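Local coordinates for periplasmic sugar-binding protein (Chloroflexus aurantiacus, PDB 4RXU) that binds D-glucose between its two lobes and probably delivers such sugars to an ABC-type carbohydrate transporter, at residues Y158-A163 against I191-E196; F172-W177 against D209-I214; A176-Q181 against K203-R208. One frame throughout, in Å; residues are numbered along the deposited sequence.

All three contacts lie in the lobe built round the parallel sheet of strands 189-191, 155-159, 246-249 and 269-274, on the same side of the chain's centre. Interactions 2 and 3 share Ala176 and Trp177 of helix 167-185, and their centres are about 7 Å apart; a salt bridge joins them, Glu210 OE2 to Lys203 NZ at 2.8 Å. Interaction 1 meets interaction 2 where Ser194 OG packs on Ile214 CG2 at 3.8 Å, and interaction 3 through Leu159 CD2 and Leu180 CD1, also 3.8 Å apart. Glucose touches Phe172, in segment 172-177 of interaction 2, whereas the side chains of Tyr160 and Phe173 stay about 12 Å from the sugar.

Interaction 1. Residues Y158-A163 against I191-E196; sequences YLYAGA and IKNSSE
Two neighbouring parallel strands of the periplasmic-binding-protein lobe, 155-159 and 189-191, meet here at their C-terminal ends, and Asn193 carries the pairing past the edge strand with its side chain. Its amide grips both polar backbone atoms of Leu159. Asn193 OD1 accepts from Leu159 N at 2.9 Å with an N-H...O angle of 168°, while Asn193 ND2 donates to Leu159 O at 2.8 Å along a more bent path of 156°. Neither bond is flat: each donor is tilted moderately from the plane of the carbonyl it meets. With CG set between the backbone N and the carbonyl carbon of its own residue, the amide faces the strand, and the two bonds together fix which way round it sits.

Asn193 ND2 also lies over one face of the Tyr160 ring, toward its rim, with Tyr160 CZ nearest at 3.5 Å; the ring and amide planes are steeply inclined to each other. Asn234 OD1 hydrogen-bonds to both this ND2 and Tyr160 OH, so the amide nitrogen has two oxygen acceptors besides the ring beneath it. Tyr158 adds a ring contact. Lys192 CB stands over the face of the Tyr158 ring, 3.8 Å from the centroid and 23° off the normal, a CH-pi contact. The lysine chain then bends at chi2 and runs on to a salt bridge between NZ and Asp242, whose backbone O takes the hydrogen bond of Tyr158 OH. One residue beyond the amide, Ser194 N-caps helix 195-199, its OG bonded to Ala197 N. Elsewhere in the contact, two branch methyls meet, Ile191 CG2 against Leu159 CD1 at 4.1 Å.

Interaction 2. Residues F172-W177 against D209-I214; sequences FFEGAW and DEMAKI
Phe173 lies against Ile214 and Met211 where helices 167-185 and 208-218 of the periplasmic-binding-protein lobe cross almost perpendicularly: the segment axes make an angle of 93° and approach to 11.2 Å, a separation bridged by side chains alone. The tight part is at Ile214. This residue straddles the far end of the Phe173 ring with two methyls, Ile214 CG2 lying 3.7 Å from Phe173 CZ and CD1 reaching both CZ and CE2. Ile214 CD1 also looks onto one face of the Trp177 indole, though more distantly, at 4.4 Å from Trp177 CZ3. Phe173 CG is anti to the backbone N (chi1 -174°), which carries the ring across to the other helix.

Toward Glu174, which is partly exposed, the packing is looser. Met211 is extended at chi2, which carries SD to the ring edge, and the bend at chi3 turns only CE. Met211 SD sits 5.5 Å from the centroid of the Phe173 ring and 82° off the normal, a Met-aromatic contact made near the ring plane. Glu174 gives only its aliphatic root to this interface; its carboxylate forms a salt bridge with Lys178. The root closes the looser side, with Glu174 CB 3.9 Å from Met211 SD.

Interaction 3. Residues A176-Q181 against K203-R208; sequences AWKVLQ and KLDLTR
The hydrogen bonding between Trp177 and the loop 203-208 rests on a single, nearly straight bond. Trp177 NE1 donates to Lys203 O at 2.9 Å, with an N-H...O angle of 162°; the oxygen lies in the ring plane, and the donor lies in the carbonyl plane. Leu204 O also stands at this edge, in plane, next to CD1. With Trp177 CG anti to the backbone N, chi1 carries the indole to the loop, and chi2, near -106°, turns the NE1 edge to these two consecutive carbonyls.

The indole faces take apolar contacts. Leu206 brings CD1 over the five-membered ring of Trp177, 3.6 Å from its centroid and 13° off the normal, a CH-pi contact, and Gln181 CB covers the opposite face from one helical turn further on. Held between these two and pinned at its edge, the ring has both tilt and rotation set. Replacing Trp177 with a phenylalanine would remove the indole N-H, which would probably leave Lys203 O without this donor and the methyl of Leu206 over a smaller surface.

The loop is the connection from helix 195-199 to helix 208-218 in this alpha/beta lobe of the periplasmic binding protein fold. Thr207 N-caps the second helix, and Lys203 reaches it through a salt bridge to Glu210.

Further toward solvent, Leu204 folds a methyl back onto the helix. Leu204 CD1 packs 4.1 Å from Lys178 CB and 3.4 Å from Gln181 OE1, while the amide's NE2 bonds to Gln201 O. Charge contributes weakly across the contact: Lys178 NZ has its stronger partner in Glu174, and the ion pair with Asp205 OD1 is long, 3.7 Å from NZ.

Interaction 1. Residues Y158-A163 against I191-E196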
loop_
_atom_site.group_PDB
_atom_site.type_symbol
_atom_site.label_atom_id
_atom_site.label_comp_id
_atom_site.label_asym_id
_atom_site.label_seq_id
_atom_site.Cartn_x
_atom_site.Cartn_y
_atom_site.Cartn_z
ATOM N N TYR A 158 17.645 -0.030 -7.449
ATOM C CA TYR A 158 17.186 1.235 -6.920
ATOM C C TYR A 158 15.973 0.958 -6.028
ATOM O O TYR A 158 14.986 0.355 -6.477
ATOM C CB TYR A 158 16.824 2.170 -8.069
ATOM C CG TYR A 158 18.047 2.625 -8.859
ATOM C CD1 TYR A 158 18.648 1.805 -9.817
ATOM C CD2 TYR A 158 18.608 3.871 -8.631
ATOM C CE1 TYR A 158 19.768 2.224 -10.537
ATOM C CE2 TYR A 158 19.733 4.295 -9.331
ATOM C CZ TYR A 158 20.318 3.470 -10.283
ATOM O OH TYR A 158 21.447 3.911 -10.976
ATOM N N LEU A 159 16.066 1.373 -4.769
ATOM C CA LEU A 159 15.012 1.104 -3.771
ATOM C C LEU A 159 14.166 2.334 -3.554
ATOM O O LEU A 159 14.702 3.450 -3.492
ATOM C CB LEU A 159 15.645 0.714 -2.425
ATOM C CG LEU A 159 16.573 -0.512 -2.423
ATOM C CD1 LEU A 159 17.291 -0.640 -1.090
ATOM C CD2 LEU A 159 15.849 -1.807 -2.791
ATOM N N TYR A 160 12.852 2.138 -3.412
ATOM C CA TYR A 160 11.929 3.235 -3.091
ATOM C C TYR A 160 10.901 2.730 -2.100
ATOM O O TYR A 160 10.655 1.528 -1.978
ATOM C CB TYR A 160 11.250 3.805 -4.352
ATOM C CG TYR A 160 12.293 4.375 -5.300
ATOM C CD1 TYR A 160 12.831 5.648 -5.078
ATOM C CD2 TYR A 160 12.799 3.619 -6.361
ATOM C CE1 TYR A 160 13.803 6.185 -5.924
ATOM C CE2 TYR A 160 13.795 4.134 -7.190
ATOM C CZ TYR A 160 14.290 5.419 -6.969
ATOM O OH TYR A 160 15.264 5.933 -7.805
ATOM N N ALA A 161 10.356 3.671 -1.347
ATOM C CA ALA A 161 9.430 3.338 -0.269
ATOM C C ALA A 161 8.276 4.320 -0.136
ATOM O O ALA A 161 8.293 5.433 -0.690
ATOM C CB ALA A 161 10.182 3.242 1.077
ATOM N N GLY A 162 7.284 3.874 0.628
ATOM C CA GLY A 162 6.114 4.693 0.967
ATOM C C GLY A 162 6.402 5.709 2.075
ATOM O O GLY A 162 7.559 5.878 2.492
ATOM N N ALA A 163 5.342 6.385 2.532
ATOM C CA ALA A 163 5.426 7.357 3.627
ATOM C C ALA A 163 5.645 6.685 4.972
ATOM O O ALA A 163 4.943 5.728 5.305
ATOM C CB ALA A 163 4.156 8.206 3.673
ATOM N N ILE A 191 23.043 -1.980 -4.568
ATOM C CA ILE A 191 22.164 -0.861 -4.253
ATOM C C ILE A 191 22.776 0.455 -4.715
ATOM O O ILE A 191 23.895 0.781 -4.323
ATOM C CB ILE A 191 21.910 -0.757 -2.749
ATOM C CG1 ILE A 191 21.241 -2.026 -2.195
ATOM C CG2 ILE A 191 21.032 0.459 -2.424
ATOM C CD1 ILE A 191 21.325 -2.117 -0.684
ATOM N N LYS A 192 22.030 1.240 -5.487
ATOM C CA LYS A 192 22.578 2.478 -6.050
ATOM C C LYS A 192 22.063 3.776 -5.458
ATOM O O LYS A 192 22.612 4.831 -5.785
ATOM C CB LYS A 192 22.325 2.547 -7.554
ATOM C CG LYS A 192 22.858 1.336 -8.285
ATOM C CD LYS A 192 24.367 1.283 -8.191
ATOM C CE LYS A 192 24.899 0.062 -8.919
ATOM N NZ LYS A 192 26.370 0.190 -9.028
ATOM N N ASN A 193 21.041 3.722 -4.598
ATOM C CA ASN A 193 20.447 4.955 -4.076
ATOM C C ASN A 193 20.163 5.014 -2.576
ATOM O O ASN A 193 19.275 5.727 -2.136
ATOM C CB ASN A 193 19.177 5.286 -4.833
ATOM C CG ASN A 193 18.062 4.324 -4.534
ATOM O OD1 ASN A 193 18.305 3.164 -4.214
ATOM N ND2 ASN A 193 16.826 4.801 -4.659
ATOM N N SER A 194 20.912 4.266 -1.781
ATOM C CA SER A 194 20.715 4.345 -0.339
ATOM C C SER A 194 21.930 3.852 0.407
ATOM O O SER A 194 22.144 2.649 0.568
ATOM C CB SER A 194 19.475 3.546 0.132
ATOM O OG SER A 194 19.409 3.506 1.547
ATOM N N SER A 195 22.716 4.788 0.910
ATOM C CA SER A 195 23.860 4.441 1.728
ATOM C C SER A 195 23.462 3.716 3.010
ATOM O O SER A 195 24.188 2.852 3.515
ATOM C CB SER A 195 24.681 5.696 2.077
ATOM O OG SER A 195 23.950 6.631 2.856
ATOM N N GLU A 196 22.286 4.044 3.526
ATOM C CA GLU A 196 21.836 3.393 4.746
ATOM C C GLU A 196 21.549 1.922 4.467
ATOM O O GLU A 196 21.893 1.060 5.290
ATOM C CB GLU A 196 20.595 4.075 5.321
ATOM C CG GLU A 196 20.805 5.522 5.792
ATOM C CD GLU A 196 21.463 5.679 7.161
ATOM O OE1 GLU A 196 21.698 4.676 7.836
ATOM O OE2 GLU A 196 21.697 6.824 7.593
#

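Interaction 2. Residues F172-W177 against D209-I214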
loop_
_atom_site.group_PDB
_atom_site.type_symbol
_atom_site.label_atom_id
_atom_site.label_comp_id
_atom_site.label_asym_id
_atom_site.label_seq_id
_atom_site.Cartn_x
_atom_site.Cartn_y
_atom_site.Cartn_z
ATOM N N PHE A 172 5.575 -3.215 3.540
ATOM C CA PHE A 172 5.953 -3.445 2.156
ATOM C C PHE A 172 7.476 -3.499 2.047
ATOM O O PHE A 172 8.026 -4.294 1.303
ATOM C CB PHE A 172 5.471 -2.336 1.238
ATOM C CG PHE A 172 3.989 -2.119 1.220
ATOM C CD1 PHE A 172 3.063 -3.161 1.224
ATOM C CD2 PHE A 172 3.523 -0.827 1.130
ATOM C CE1 PHE A 172 1.693 -2.894 1.198
ATOM C CE2 PHE A 172 2.176 -0.562 1.079
ATOM C CZ PHE A 172 1.257 -1.586 1.119
ATOM N N PHE A 173 8.155 -2.606 2.761
ATOM C CA PHE A 173 9.597 -2.585 2.670
ATOM C C PHE A 173 10.183 -3.876 3.276
ATOM O O PHE A 173 11.116 -4.481 2.717
ATOM C CB PHE A 173 10.218 -1.388 3.355
ATOM C CG PHE A 173 11.682 -1.311 3.119
ATOM C CD1 PHE A 173 12.178 -0.819 1.930
ATOM C CD2 PHE A 173 12.559 -1.853 4.050
ATOM C CE1 PHE A 173 13.547 -0.821 1.694
ATOM C CE2 PHE A 173 13.901 -1.846 3.831
ATOM C CZ PHE A 173 14.395 -1.360 2.645
ATOM N N GLU A 174 9.669 -4.279 4.429
ATOM C CA GLU A 174 10.178 -5.494 5.061
ATOM C C GLU A 174 10.009 -6.694 4.121
ATOM O O GLU A 174 10.909 -7.513 3.984
ATOM C CB GLU A 174 9.467 -5.769 6.393
ATOM C CG GLU A 174 9.913 -7.081 7.043
ATOM C CD GLU A 174 9.216 -7.388 8.356
ATOM O OE1 GLU A 174 8.567 -6.491 8.947
ATOM O OE2 GLU A 174 9.340 -8.540 8.819
ATOM N N GLY A 175 8.820 -6.847 3.548
ATOM C CA GLY A 175 8.546 -7.998 2.688
ATOM C C GLY A 175 9.530 -8.058 1.528
ATOM O O GLY A 175 10.081 -9.146 1.145
ATOM N N ALA A 176 9.801 -6.880 0.976
ATOM C CA ALA A 176 10.771 -6.787 -0.129
ATOM C C ALA A 176 12.196 -7.052 0.326
ATOM O O ALA A 176 12.958 -7.771 -0.324
ATOM C CB ALA A 176 10.684 -5.419 -0.799
ATOM N N TRP A 177 12.567 -6.445 1.444
ATOM C CA TRP A 177 13.929 -6.564 1.960
ATOM C C TRP A 177 14.287 -8.016 2.232
ATOM O O TRP A 177 15.427 -8.453 2.010
ATOM C CB TRP A 177 14.074 -5.777 3.258
ATOM C CG TRP A 177 15.479 -5.773 3.806
ATOM C CD1 TRP A 177 15.933 -6.475 4.879
ATOM C CD2 TRP A 177 16.609 -5.035 3.289
ATOM N NE1 TRP A 177 17.275 -6.215 5.072
ATOM C CE2 TRP A 177 17.707 -5.318 4.126
ATOM C CE3 TRP A 177 16.786 -4.136 2.224
ATOM C CZ2 TRP A 177 18.981 -4.750 3.914
ATOM C CZ3 TRP A 177 18.041 -3.561 2.018
ATOM C CH2 TRP A 177 19.123 -3.875 2.859
ATOM N N ASP A 209 13.675 1.074 13.480
ATOM C CA ASP A 209 14.507 2.281 13.398
ATOM C C ASP A 209 15.501 2.164 12.242
ATOM O O ASP A 209 15.813 3.150 11.557
ATOM C CB ASP A 209 15.276 2.491 14.699
ATOM C CG ASP A 209 14.453 3.122 15.782
ATOM O OD1 ASP A 209 13.268 3.410 15.555
ATOM O OD2 ASP A 209 15.007 3.311 16.886
ATOM N N GLU A 210 16.031 0.958 12.027
ATOM C CA GLU A 210 16.923 0.747 10.882
ATOM C C GLU A 210 16.177 0.887 9.556
ATOM O O GLU A 210 16.644 1.596 8.661
ATOM C CB GLU A 210 17.621 -0.602 10.945
ATOM C CG GLU A 210 18.661 -0.676 12.041
ATOM C CD GLU A 210 19.097 -2.096 12.393
ATOM O OE1 GLU A 210 18.374 -3.070 12.057
ATOM O OE2 GLU A 210 20.150 -2.232 13.078
ATOM N N MET A 211 15.013 0.237 9.449
ATOM C CA MET A 211 14.199 0.385 8.238
ATOM C C MET A 211 13.872 1.869 8.011
ATOM O O MET A 211 13.884 2.360 6.879
ATOM C CB MET A 211 12.886 -0.376 8.315
ATOM C CG MET A 211 12.983 -1.866 8.149
ATOM S SD MET A 211 11.352 -2.641 7.896
ATOM C CE MET A 211 11.017 -3.043 9.595
ATOM N N ALA A 212 13.590 2.583 9.097
ATOM C CA ALA A 212 13.194 3.977 8.985
ATOM C C ALA A 212 14.310 4.840 8.401
ATOM O O ALA A 212 14.042 5.816 7.759
ATOM C CB ALA A 212 12.744 4.513 10.327
ATOM N N LYS A 213 15.566 4.491 8.666
ATOM C CA LYS A 213 16.719 5.216 8.069
ATOM C C LYS A 213 16.783 4.995 6.559
ATOM O O LYS A 213 17.076 5.907 5.804
ATOM C CB LYS A 213 18.060 4.804 8.689
ATOM C CG LYS A 213 18.171 5.147 10.164
ATOM C CD LYS A 213 19.584 5.032 10.669
ATOM C CE LYS A 213 19.954 3.605 10.927
ATOM N NZ LYS A 213 21.380 3.566 11.356
ATOM N N ILE A 214 16.501 3.767 6.131
ATOM C CA ILE A 214 16.475 3.481 4.707
ATOM C C ILE A 214 15.313 4.210 4.064
ATOM O O ILE A 214 15.488 4.913 3.057
ATOM C CB ILE A 214 16.396 1.963 4.397
ATOM C CG1 ILE A 214 17.616 1.233 4.974
ATOM C CG2 ILE A 214 16.308 1.739 2.891
ATOM C CD1 ILE A 214 17.440 -0.274 4.936
#

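Interaction 3. Residues A176-Q181 against K203-R208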
loop_
_atom_site.group_PDB
_atom_site.type_symbol
_atom_site.label_atom_id
_atom_site.label_comp_id
_atom_site.label_asym_id
_atom_site.label_seq_id
_atom_site.Cartn_x
_atom_site.Cartn_y
_atom_site.Cartn_z
ATOM N N ALA A 176 9.801 -6.880 0.976
ATOM C CA ALA A 176 10.771 -6.787 -0.129
ATOM C C ALA A 176 12.196 -7.052 0.326
ATOM O O ALA A 176 12.958 -7.771 -0.324
ATOM C CB ALA A 176 10.684 -5.419 -0.799
ATOM N N TRP A 177 12.567 -6.445 1.444
ATOM C CA TRP A 177 13.929 -6.564 1.960
ATOM C C TRP A 177 14.287 -8.016 2.232
ATOM O O TRP A 177 15.427 -8.453 2.010
ATOM C CB TRP A 177 14.074 -5.777 3.258
ATOM C CG TRP A 177 15.479 -5.773 3.806
ATOM C CD1 TRP A 177 15.933 -6.475 4.879
ATOM C CD2 TRP A 177 16.609 -5.035 3.289
ATOM N NE1 TRP A 177 17.275 -6.215 5.072
ATOM C CE2 TRP A 177 17.707 -5.318 4.126
ATOM C CE3 TRP A 177 16.786 -4.136 2.224
ATOM C CZ2 TRP A 177 18.981 -4.750 3.914
ATOM C CZ3 TRP A 177 18.041 -3.561 2.018
ATOM C CH2 TRP A 177 19.123 -3.875 2.859
ATOM N N LYS A 178 13.319 -8.763 2.745
ATOM C CA LYS A 178 13.593 -10.149 3.105
ATOM C C LYS A 178 13.771 -11.061 1.903
ATOM O O LYS A 178 14.239 -12.184 2.062
ATOM C CB LYS A 178 12.595 -10.661 4.135
ATOM C CG LYS A 178 12.699 -9.805 5.404
ATOM C CD LYS A 178 12.211 -10.519 6.608
ATOM C CE LYS A 178 12.647 -9.884 7.904
ATOM N NZ LYS A 178 11.761 -10.475 8.937
ATOM N N VAL A 179 13.436 -10.555 0.713
ATOM C CA VAL A 179 13.778 -11.212 -0.546
ATOM C C VAL A 179 15.035 -10.615 -1.171
ATOM O O VAL A 179 15.898 -11.342 -1.687
ATOM C CB VAL A 179 12.580 -11.134 -1.528
ATOM C CG1 VAL A 179 12.967 -11.560 -2.941
ATOM C CG2 VAL A 179 11.415 -11.975 -1.014
ATOM N N LEU A 180 15.135 -9.296 -1.157
ATOM C CA LEU A 180 16.285 -8.658 -1.790
ATOM C C LEU A 180 17.613 -8.810 -1.040
ATOM O O LEU A 180 18.661 -8.933 -1.666
ATOM C CB LEU A 180 16.027 -7.171 -2.060
ATOM C CG LEU A 180 14.865 -6.828 -2.978
ATOM C CD1 LEU A 180 14.524 -5.345 -2.879
ATOM C CD2 LEU A 180 15.158 -7.210 -4.415
ATOM N N GLN A 181 17.565 -8.790 0.288
ATOM C CA GLN A 181 18.789 -8.741 1.059
ATOM C C GLN A 181 19.734 -9.921 0.748
ATOM O O GLN A 181 20.934 -9.710 0.534
ATOM C CB GLN A 181 18.499 -8.582 2.560
ATOM C CG GLN A 181 19.744 -8.498 3.436
ATOM C CD GLN A 181 20.388 -9.861 3.720
ATOM O OE1 GLN A 181 19.694 -10.876 3.880
ATOM N NE2 GLN A 181 21.723 -9.876 3.815
ATOM N N LYS A 203 22.326 -7.600 6.841
ATOM C CA LYS A 203 21.411 -7.813 7.964
ATOM C C LYS A 203 20.024 -8.087 7.410
ATOM O O LYS A 203 19.411 -7.209 6.835
ATOM C CB LYS A 203 21.401 -6.601 8.926
ATOM C CG LYS A 203 20.583 -6.827 10.207
ATOM C CD LYS A 203 20.769 -5.725 11.252
ATOM C CE LYS A 203 19.898 -5.978 12.487
ATOM N NZ LYS A 203 20.201 -4.998 13.539
ATOM N N LEU A 204 19.534 -9.304 7.597
ATOM C CA LEU A 204 18.215 -9.663 7.093
ATOM C C LEU A 204 17.081 -9.071 7.942
ATOM O O LEU A 204 16.105 -8.578 7.409
ATOM C CB LEU A 204 18.086 -11.172 7.014
ATOM C CG LEU A 204 16.762 -11.736 6.486
ATOM C CD1 LEU A 204 16.559 -11.405 5.008
ATOM C CD2 LEU A 204 16.726 -13.245 6.750
ATOM N N ASP A 205 17.205 -9.152 9.266
ATOM C CA ASP A 205 16.141 -8.697 10.198
ATOM C C ASP A 205 16.406 -7.306 10.700
ATOM O O ASP A 205 17.028 -7.112 11.736
ATOM C CB ASP A 205 16.074 -9.598 11.420
ATOM C CG ASP A 205 15.580 -10.944 11.105
ATOM O OD1 ASP A 205 15.234 -11.181 9.936
ATOM O OD2 ASP A 205 15.537 -11.766 12.035
ATOM N N LEU A 206 15.933 -6.336 9.959
ATOM C CA LEU A 206 16.091 -4.959 10.343
ATOM C C LEU A 206 15.122 -4.567 11.457
ATOM O O LEU A 206 13.956 -4.964 11.498
ATOM C CB LEU A 206 15.834 -4.046 9.154
ATOM C CG LEU A 206 16.687 -4.298 7.926
ATOM C CD1 LEU A 206 16.306 -3.286 6.858
ATOM C CD2 LEU A 206 18.164 -4.194 8.269
ATOM N N THR A 207 15.607 -3.727 12.346
ATOM C CA THR A 207 14.712 -3.117 13.317
ATOM C C THR A 207 13.868 -2.032 12.616
ATOM O O THR A 207 14.190 -1.569 11.505
ATOM C CB THR A 207 15.467 -2.457 14.477
ATOM O OG1 THR A 207 16.176 -1.325 13.989
ATOM C CG2 THR A 207 16.447 -3.431 15.177
ATOM N N ARG A 208 12.821 -1.580 13.280
ATOM C CA ARG A 208 12.009 -0.520 12.720
ATOM C C ARG A 208 12.817 0.757 12.525
ATOM O O ARG A 208 12.674 1.422 11.524
ATOM C CB ARG A 208 10.808 -0.249 13.617
ATOM C CG ARG A 208 9.852 0.769 13.020
ATOM C CD ARG A 208 8.626 0.973 13.897
ATOM N NE ARG A 208 8.039 2.264 13.620
ATOM C CZ ARG A 208 6.961 2.479 12.886
ATOM N NH1 ARG A 208 6.288 1.465 12.334
ATOM N NH2 ARG A 208 6.578 3.734 12.713
#